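Local structure of isochorismatase family protein family (Burkholderia thailandensis, 3TXY) at residues T13-A18 and P55-H60; N23-L28 and P86-F91. The protein is of unknown function but belongs to the isochorismatase family of cysteine hydrolases, so it probably acts as a hydrolase. All coordinates share one frame; numbering follows the deposited sequence.

Contact 1. Residues T13-A18 and P55-H60; sequences TVALVA and PVIFVH
Two neighbouring inner strands of the parallel sheet, 14-19 and 56-61, meet here, with Leu-16, Val-17 and Ala-18 level with Val-56, Ile-57 and Phe-58. Four backbone bonds form the ladder: Leu-16 N to Pro-55 O, Ile-57 N to Leu-16 O (2.8 Å), Ala-18 N to Ile-57 O and Val-59 N to Ala-18 O. At its end, Ala-18 O also accepts from a water that donates in turn to Val-59 O, tying the two carbonyls together.

On one face Val-17 lies alongside Ile-57, pointing the same way. Its CG2, placed anti to the carbonyl carbon, meets Ile-57 CD1 at 4.1 Å, whereas CG1, anti to the backbone N (chi1 178°), leans toward CG2 of Val-59. On the other face Leu-16 CD2 rests beside Val-56 CG1 at 4.1 Å, and Ala-18 CB approaches Phe-58 CD1 obliquely at 3.8 Å. Helix 35-51 covers this second face, Phe-49 packing on Val-56 and Thr-42 on Ala-18. Strand 14-19 bonds to strand 128-134 along its far edge, and the chain between the paired strands runs through helix 35-51: a beta-alpha-beta crossover within the alpha/beta, Rossmann-like sheet of the isochorismatase fold.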
ATOM      1  N   THR A  13     -18.940  -1.653  15.691  1.00 14.93           N
ATOM      2  CA  THR A  13     -18.163  -0.428  15.563  1.00 14.21           C
ATOM      3  C   THR A  13     -17.543  -0.360  14.167  1.00 13.32           C
ATOM      4  O   THR A  13     -16.323  -0.508  13.993  1.00 12.55           O
ATOM      5  CB  THR A  13     -17.091  -0.415  16.672  1.00 14.31           C
ATOM      6  OG1 THR A  13     -16.428  -1.702  16.754  1.00 14.48           O
ATOM      7  CG2 THR A  13     -17.750  -0.119  17.999  1.00 14.80           C
ATOM      8  N   VAL A  14     -18.408  -0.168  13.176  1.00 12.79           N
ATOM      9  CA  VAL A  14     -18.029  -0.224  11.774  1.00 12.39           C
ATOM     10  C   VAL A  14     -18.403   1.065  11.032  1.00 11.91           C
ATOM     11  O   VAL A  14     -19.451   1.636  11.270  1.00 12.49           O
ATOM     12  CB  VAL A  14     -18.665  -1.451  11.057  1.00 12.38           C
ATOM     13  CG1 VAL A  14     -20.184  -1.331  11.000  1.00 12.79           C
ATOM     14  CG2 VAL A  14     -18.071  -1.636   9.661  1.00 11.91           C
ATOM     15  N   ALA A  15     -17.514   1.490  10.141  1.00 11.47           N
ATOM     16  CA  ALA A  15     -17.709   2.623   9.249  1.00 11.20           C
ATOM     17  C   ALA A  15     -17.629   2.219   7.777  1.00 10.93           C
ATOM     18  O   ALA A  15     -16.915   1.273   7.406  1.00 10.80           O
ATOM     19  CB  ALA A  15     -16.668   3.704   9.548  1.00 11.26           C
ATOM     20  N   LEU A  16     -18.383   2.946   6.952  1.00 10.80           N
ATOM     21  CA  LEU A  16     -18.324   2.851   5.489  1.00 10.61           C
ATOM     22  C   LEU A  16     -17.356   3.928   5.001  1.00 10.12           C
ATOM     23  O   LEU A  16     -17.498   5.089   5.359  1.00 10.30           O
ATOM     24  CB  LEU A  16     -19.707   3.088   4.858  1.00 10.93           C
ATOM     25  CG  LEU A  16     -19.840   2.842   3.344  1.00 10.99           C
ATOM     26  CD1 LEU A  16     -19.672   1.373   2.966  1.00 11.07           C
ATOM     27  CD2 LEU A  16     -21.198   3.339   2.844  1.00 11.35           C
ATOM     28  N   VAL A  17     -16.361   3.532   4.208  1.00  9.63           N
ATOM     29  CA  VAL A  17     -15.369   4.459   3.662  1.00  9.25           C
ATOM     30  C   VAL A  17     -15.352   4.286   2.143  1.00  9.07           C
ATOM     31  O   VAL A  17     -15.063   3.201   1.650  1.00  8.84           O
ATOM     32  CB  VAL A  17     -13.964   4.183   4.231  1.00  9.11           C
ATOM     33  CG1 VAL A  17     -12.925   5.127   3.606  1.00  8.91           C
ATOM     34  CG2 VAL A  17     -13.994   4.331   5.749  1.00  9.37           C
ATOM     35  N   ALA A  18     -15.691   5.349   1.420  1.00  9.13           N
ATOM     36  CA  ALA A  18     -15.888   5.297  -0.027  1.00  9.22           C
ATOM     37  C   ALA A  18     -14.848   6.167  -0.710  1.00  9.22           C
ATOM     38  O   ALA A  18     -14.754   7.368  -0.412  1.00  9.49           O
ATOM     39  CB  ALA A  18     -17.290   5.811  -0.367  1.00  9.52           C
ATOM     40  N   PRO A  55     -21.077   5.668  11.028  1.00 14.65           N
ATOM     41  CA  PRO A  55     -20.511   6.732  10.200  1.00 14.15           C
ATOM     42  C   PRO A  55     -20.293   6.341   8.750  1.00 13.66           C
ATOM     43  O   PRO A  55     -19.893   5.202   8.456  1.00 12.96           O
ATOM     44  CB  PRO A  55     -19.157   7.052  10.860  1.00 14.17           C
ATOM     45  CG  PRO A  55     -18.908   6.000  11.866  1.00 14.33           C
ATOM     46  CD  PRO A  55     -20.165   5.237  12.105  1.00 14.68           C
ATOM     47  N   VAL A  56     -20.539   7.309   7.864  1.00 13.21           N
ATOM     48  CA  VAL A  56     -20.255   7.189   6.439  1.00 13.06           C
ATOM     49  C   VAL A  56     -19.212   8.244   6.064  1.00 12.69           C
ATOM     50  O   VAL A  56     -19.397   9.431   6.319  1.00 12.56           O
ATOM     51  CB  VAL A  56     -21.522   7.366   5.588  1.00 13.51           C
ATOM     52  CG1 VAL A  56     -21.160   7.267   4.098  1.00 13.36           C
ATOM     53  CG2 VAL A  56     -22.552   6.316   5.999  1.00 13.82           C
ATOM     54  N   ILE A  57     -18.112   7.778   5.480  1.00 12.19           N
ATOM     55  CA  ILE A  57     -16.963   8.614   5.246  1.00 11.99           C
ATOM     56  C   ILE A  57     -16.682   8.617   3.772  1.00 11.67           C
ATOM     57  O   ILE A  57     -16.374   7.573   3.189  1.00 11.20           O
ATOM     58  CB  ILE A  57     -15.716   8.124   5.998  1.00 11.95           C
ATOM     59  CG1 ILE A  57     -16.012   8.025   7.500  1.00 12.57           C
ATOM     60  CG2 ILE A  57     -14.566   9.077   5.720  1.00 11.80           C
ATOM     61  CD1 ILE A  57     -14.878   7.414   8.291  1.00 12.37           C
ATOM     62  N   PHE A  58     -16.860   9.786   3.168  1.00 11.70           N
ATOM     63  CA  PHE A  58     -16.637   9.954   1.754  1.00 11.46           C
ATOM     64  C   PHE A  58     -15.332  10.665   1.499  1.00 11.26           C
ATOM     65  O   PHE A  58     -15.122  11.803   1.959  1.00 11.08           O
ATOM     66  CB  PHE A  58     -17.761  10.750   1.113  1.00 11.83           C
ATOM     67  CG  PHE A  58     -19.093  10.051   1.127  1.00 12.16           C
ATOM     68  CD1 PHE A  58     -19.320   8.948   0.319  1.00 12.37           C
ATOM     69  CD2 PHE A  58     -20.125  10.507   1.928  1.00 12.71           C
ATOM     70  CE1 PHE A  58     -20.558   8.312   0.311  1.00 12.56           C
ATOM     71  CE2 PHE A  58     -21.353   9.884   1.918  1.00 13.08           C
ATOM     72  CZ  PHE A  58     -21.567   8.771   1.116  1.00 12.88           C
ATOM     73  N   VAL A  59     -14.479   9.995   0.724  1.00 10.89           N
ATOM     74  CA  VAL A  59     -13.143  10.468   0.429  1.00 10.68           C
ATOM     75  C   VAL A  59     -13.076  10.988  -1.013  1.00 10.91           C
ATOM     76  O   VAL A  59     -13.529  10.327  -1.949  1.00 11.26           O
ATOM     77  CB  VAL A  59     -12.116   9.328   0.607  1.00 10.27           C
ATOM     78  CG1 VAL A  59     -10.709   9.774   0.216  1.00 10.36           C
ATOM     79  CG2 VAL A  59     -12.137   8.786   2.034  1.00 10.22           C
ATOM     80  N   HIS A  60     -12.474  12.147  -1.205  1.00 11.17           N
ATOM     81  CA  HIS A  60     -12.210  12.629  -2.549  1.00 11.41           C
ATOM     82  C   HIS A  60     -10.817  13.168  -2.608  1.00 11.49           C
ATOM     83  O   HIS A  60     -10.219  13.473  -1.579  1.00 11.20           O
ATOM     84  CB  HIS A  60     -13.254  13.660  -3.015  1.00 12.04           C
ATOM     85  CG  HIS A  60     -13.209  14.955  -2.271  1.00 12.59           C
ATOM     86  ND1 HIS A  60     -13.357  16.142  -2.891  1.00 13.64           N
ATOM     87  CD2 HIS A  60     -13.036  15.238  -0.924  1.00 12.79           C
ATOM     88  CE1 HIS A  60     -13.268  17.133  -1.989  1.00 13.81           C
ATOM     89  NE2 HIS A  60     -13.077  16.588  -0.790  1.00 13.54           N
TER
HETATM   90  O   HOH W   1     -15.977   9.009  -2.336  1.00 10.50           O

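Contact 2. Residues N23-L28 and P86-F91; sequences NGIVVL and PEWSAF
Asn-23 turns its CG anti to its own carbonyl carbon (chi1 -65°), which carries the amide across to Glu-87, while Trp-88 swings CG anti to its backbone N (chi1 -179°) and brings the pyrrole part of the indole close to Gly-24. The amide of Asn-23 donates through ND2 to a lone pair of Glu-87 O at 3.0 Å, the acceptor lying close to the amide plane; this bond should restrain the rotation of the amide. The Glu-87 side chain runs beside that of Asn-23, but its OE1 stands 3.4 Å from ND2 at an angle too poor for a bond. Ala-90 CB closes in on ND2 as well.

Each segment contains a short, weakly bonded helical turn, and each lies in the connection that follows a strand of the alpha/beta sheet, 14-19 in one case and 56-61 in the other. Amides at the start of turn 23-26 find acceptors near the end of turn 86-89: Asn-23 N donates to Ala-90 O at 2.9 Å, almost straight, and Gly-24 N to Trp-88 O at 3.1 Å, its approach tilted 21° from the carbonyl plane. Trp-88 O also accepts from NE2 of Gln-22, so two donors hold this carbonyl.

The absence of a side chain on Gly-24 allows the indole to come close, with Trp-88 CD1 3.3 Å from Gly-24 CA. A water in the ring plane accepts from Trp-88 NE1 at 3.1 Å and donates to Gly-24 O, bridging the indole to the backbone. Farther round the indole, Ile-25 CD1 touches CZ2 at 4.2 Å, and Ile-25 also packs on Asp-20 and on Ile-134 of strand 128-134.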
ATOM      1  N   ASN A  23     -16.735  13.379  -9.657  1.00 13.80           N
ATOM      2  CA  ASN A  23     -17.088  13.518 -11.064  1.00 14.62           C
ATOM      3  C   ASN A  23     -15.970  13.103 -12.029  1.00 15.14           C
ATOM      4  O   ASN A  23     -16.212  12.424 -13.031  1.00 16.15           O
ATOM      5  CB  ASN A  23     -17.484  14.964 -11.364  1.00 15.11           C
ATOM      6  CG  ASN A  23     -18.745  15.394 -10.636  1.00 15.53           C
ATOM      7  OD1 ASN A  23     -19.695  14.616 -10.504  1.00 15.61           O
ATOM      8  ND2 ASN A  23     -18.772  16.653 -10.187  1.00 16.04           N
ATOM      9  N   GLY A  24     -14.740  13.510 -11.732  1.00 15.07           N
ATOM     10  CA  GLY A  24     -13.629  13.263 -12.637  1.00 15.17           C
ATOM     11  C   GLY A  24     -13.141  11.818 -12.699  1.00 14.75           C
ATOM     12  O   GLY A  24     -12.372  11.459 -13.577  1.00 15.36           O
ATOM     13  N   ILE A  25     -13.565  11.000 -11.748  1.00 14.46           N
ATOM     14  CA  ILE A  25     -13.104   9.622 -11.646  1.00 14.37           C
ATOM     15  C   ILE A  25     -14.239   8.635 -11.966  1.00 14.48           C
ATOM     16  O   ILE A  25     -14.008   7.634 -12.642  1.00 14.45           O
ATOM     17  CB  ILE A  25     -12.446   9.389 -10.259  1.00 14.15           C
ATOM     18  CG1 ILE A  25     -11.176  10.253 -10.159  1.00 14.46           C
ATOM     19  CG2 ILE A  25     -12.110   7.912 -10.017  1.00 14.04           C
ATOM     20  CD1 ILE A  25     -10.601  10.393  -8.748  1.00 14.23           C
ATOM     21  N   VAL A  26     -15.463   8.934 -11.545  1.00 14.90           N
ATOM     22  CA  VAL A  26     -16.575   8.023 -11.848  1.00 15.43           C
ATOM     23  C   VAL A  26     -16.873   7.909 -13.353  1.00 16.32           C
ATOM     24  O   VAL A  26     -17.514   6.951 -13.776  1.00 17.10           O
ATOM     25  CB  VAL A  26     -17.856   8.366 -11.059  1.00 15.53           C
ATOM     26  CG1 VAL A  26     -17.578   8.334  -9.567  1.00 15.06           C
ATOM     27  CG2 VAL A  26     -18.423   9.719 -11.487  1.00 16.00           C
ATOM     28  N   VAL A  27     -16.427   8.873 -14.161  1.00 16.87           N
ATOM     29  CA  VAL A  27     -16.697   8.849 -15.611  1.00 17.24           C
ATOM     30  C   VAL A  27     -15.647   8.053 -16.393  1.00 16.73           C
ATOM     31  O   VAL A  27     -15.767   7.877 -17.612  1.00 16.56           O
ATOM     32  CB  VAL A  27     -16.763  10.267 -16.193  1.00 18.52           C
ATOM     33  CG1 VAL A  27     -17.989  10.985 -15.634  1.00 19.50           C
ATOM     34  CG2 VAL A  27     -15.464  11.007 -15.903  1.00 18.31           C
ATOM     35  N   LEU A  28     -14.637   7.554 -15.687  1.00 15.20           N
ATOM     36  CA  LEU A  28     -13.549   6.825 -16.313  1.00 14.98           C
ATOM     37  C   LEU A  28     -13.992   5.400 -16.695  1.00 14.86           C
ATOM     38  O   LEU A  28     -14.912   4.839 -16.086  1.00 14.86           O
ATOM     39  CB  LEU A  28     -12.347   6.794 -15.375  1.00 14.40           C
ATOM     40  CG  LEU A  28     -11.694   8.142 -15.081  1.00 14.44           C
ATOM     41  CD1 LEU A  28     -10.592   8.017 -14.026  1.00 13.86           C
ATOM     42  CD2 LEU A  28     -11.138   8.752 -16.363  1.00 15.06           C
ATOM     43  N   PRO A  86     -12.832  22.774 -10.278  1.00 21.95           N
ATOM     44  CA  PRO A  86     -13.520  22.361  -9.050  1.00 21.64           C
ATOM     45  C   PRO A  86     -14.508  21.199  -9.252  1.00 21.17           C
ATOM     46  O   PRO A  86     -14.729  20.421  -8.335  1.00 19.85           O
ATOM     47  CB  PRO A  86     -14.252  23.639  -8.607  1.00 22.17           C
ATOM     48  CG  PRO A  86     -13.464  24.745  -9.232  1.00 22.80           C
ATOM     49  CD  PRO A  86     -13.051  24.205 -10.568  1.00 22.56           C
ATOM     50  N   GLU A  87     -15.079  21.068 -10.450  1.00 21.75           N
ATOM     51  CA  GLU A  87     -15.997  19.958 -10.711  1.00 21.97           C
ATOM     52  C   GLU A  87     -15.313  18.589 -10.720  1.00 19.73           C
ATOM     53  O   GLU A  87     -15.945  17.586 -10.401  1.00 19.23           O
ATOM     54  CB  GLU A  87     -16.784  20.181 -12.014  1.00 24.46           C
ATOM     55  CG  GLU A  87     -17.879  21.235 -11.884  1.00 27.26           C
ATOM     56  CD  GLU A  87     -18.778  21.009 -10.671  1.00 29.48           C
ATOM     57  OE1 GLU A  87     -19.432  19.949 -10.608  1.00 32.31           O
ATOM     58  OE2 GLU A  87     -18.822  21.884  -9.770  1.00 32.63           O
ATOM     59  N   TRP A  88     -14.020  18.556 -11.038  1.00 18.17           N
ATOM     60  CA  TRP A  88     -13.287  17.310 -11.075  1.00 17.06           C
ATOM     61  C   TRP A  88     -13.299  16.591  -9.730  1.00 15.86           C
ATOM     62  O   TRP A  88     -13.408  15.361  -9.682  1.00 15.01           O
ATOM     63  CB  TRP A  88     -11.866  17.560 -11.578  1.00 16.91           C
ATOM     64  CG  TRP A  88     -11.063  16.291 -11.654  1.00 16.55           C
ATOM     65  CD1 TRP A  88     -11.022  15.360 -12.687  1.00 16.50           C
ATOM     66  CD2 TRP A  88     -10.123  15.780 -10.647  1.00 15.79           C
ATOM     67  NE1 TRP A  88     -10.176  14.324 -12.375  1.00 16.11           N
ATOM     68  CE2 TRP A  88      -9.605  14.515 -11.172  1.00 15.76           C
ATOM     69  CE3 TRP A  88      -9.680  16.230  -9.404  1.00 15.50           C
ATOM     70  CZ2 TRP A  88      -8.667  13.757 -10.471  1.00 15.47           C
ATOM     71  CZ3 TRP A  88      -8.767  15.451  -8.693  1.00 14.92           C
ATOM     72  CH2 TRP A  88      -8.267  14.244  -9.215  1.00 15.24           C
ATOM     73  N   SER A  89     -13.225  17.354  -8.639  1.00 15.26           N
ATOM     74  CA  SER A  89     -13.172  16.779  -7.276  1.00 14.85           C
ATOM     75  C   SER A  89     -14.509  16.802  -6.514  1.00 14.49           C
ATOM     76  O   SER A  89     -14.572  16.285  -5.373  1.00 13.87           O
ATOM     77  CB  SER A  89     -12.103  17.492  -6.439  1.00 14.87           C
ATOM     78  OG  SER A  89     -12.347  18.885  -6.343  1.00 15.82           O
ATOM     79  N   ALA A  90     -15.560  17.371  -7.121  1.00 14.48           N
ATOM     80  CA  ALA A  90     -16.912  17.370  -6.535  1.00 14.46           C
ATOM     81  C   ALA A  90     -17.483  15.948  -6.520  1.00 14.07           C
ATOM     82  O   ALA A  90     -17.284  15.192  -7.460  1.00 13.73           O
ATOM     83  CB  ALA A  90     -17.856  18.302  -7.318  1.00 14.93           C
ATOM     84  N   PHE A  91     -18.219  15.593  -5.469  1.00 14.18           N
ATOM     85  CA  PHE A  91     -18.817  14.254  -5.396  1.00 14.14           C
ATOM     86  C   PHE A  91     -19.884  14.070  -6.469  1.00 14.74           C
ATOM     87  O   PHE A  91     -20.601  15.018  -6.838  1.00 15.34           O
ATOM     88  CB  PHE A  91     -19.400  13.982  -4.007  1.00 13.91           C
ATOM     89  CG  PHE A  91     -18.359  13.838  -2.947  1.00 13.63           C
ATOM     90  CD1 PHE A  91     -17.545  12.718  -2.921  1.00 13.12           C
ATOM     91  CD2 PHE A  91     -18.177  14.818  -1.982  1.00 13.72           C
ATOM     92  CE1 PHE A  91     -16.559  12.583  -1.952  1.00 12.81           C
ATOM     93  CE2 PHE A  91     -17.208  14.678  -0.993  1.00 13.52           C
ATOM     94  CZ  PHE A  91     -16.396  13.560  -0.989  1.00 12.98           C
TER
HETATM   95  O   HOH W   2      -9.599  11.458 -13.382  1.00 24.56           O

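How the contacts relate
Contact 1 is buried in the sheet, whereas contact 2 lies at the surface, with about 18 Å between their centres. Each takes one segment from the same two lengths of chain: strand 14-19 leads into turn 23-26, and strand 56-61 precedes turn 86-89, and the connections meet again beyond the strands. The ladder of contact 1 is purely backbone, flanked by apolar side-chain packing; contact 2 relies on fewer backbone bonds, supplemented by a side-chain amide and a water-bridged indole. His-60 joins them directly: its ND1 lies 2.8 Å from Ser-89 O, a probable hydrogen bond, and the Phe-91 ring packs against its CB.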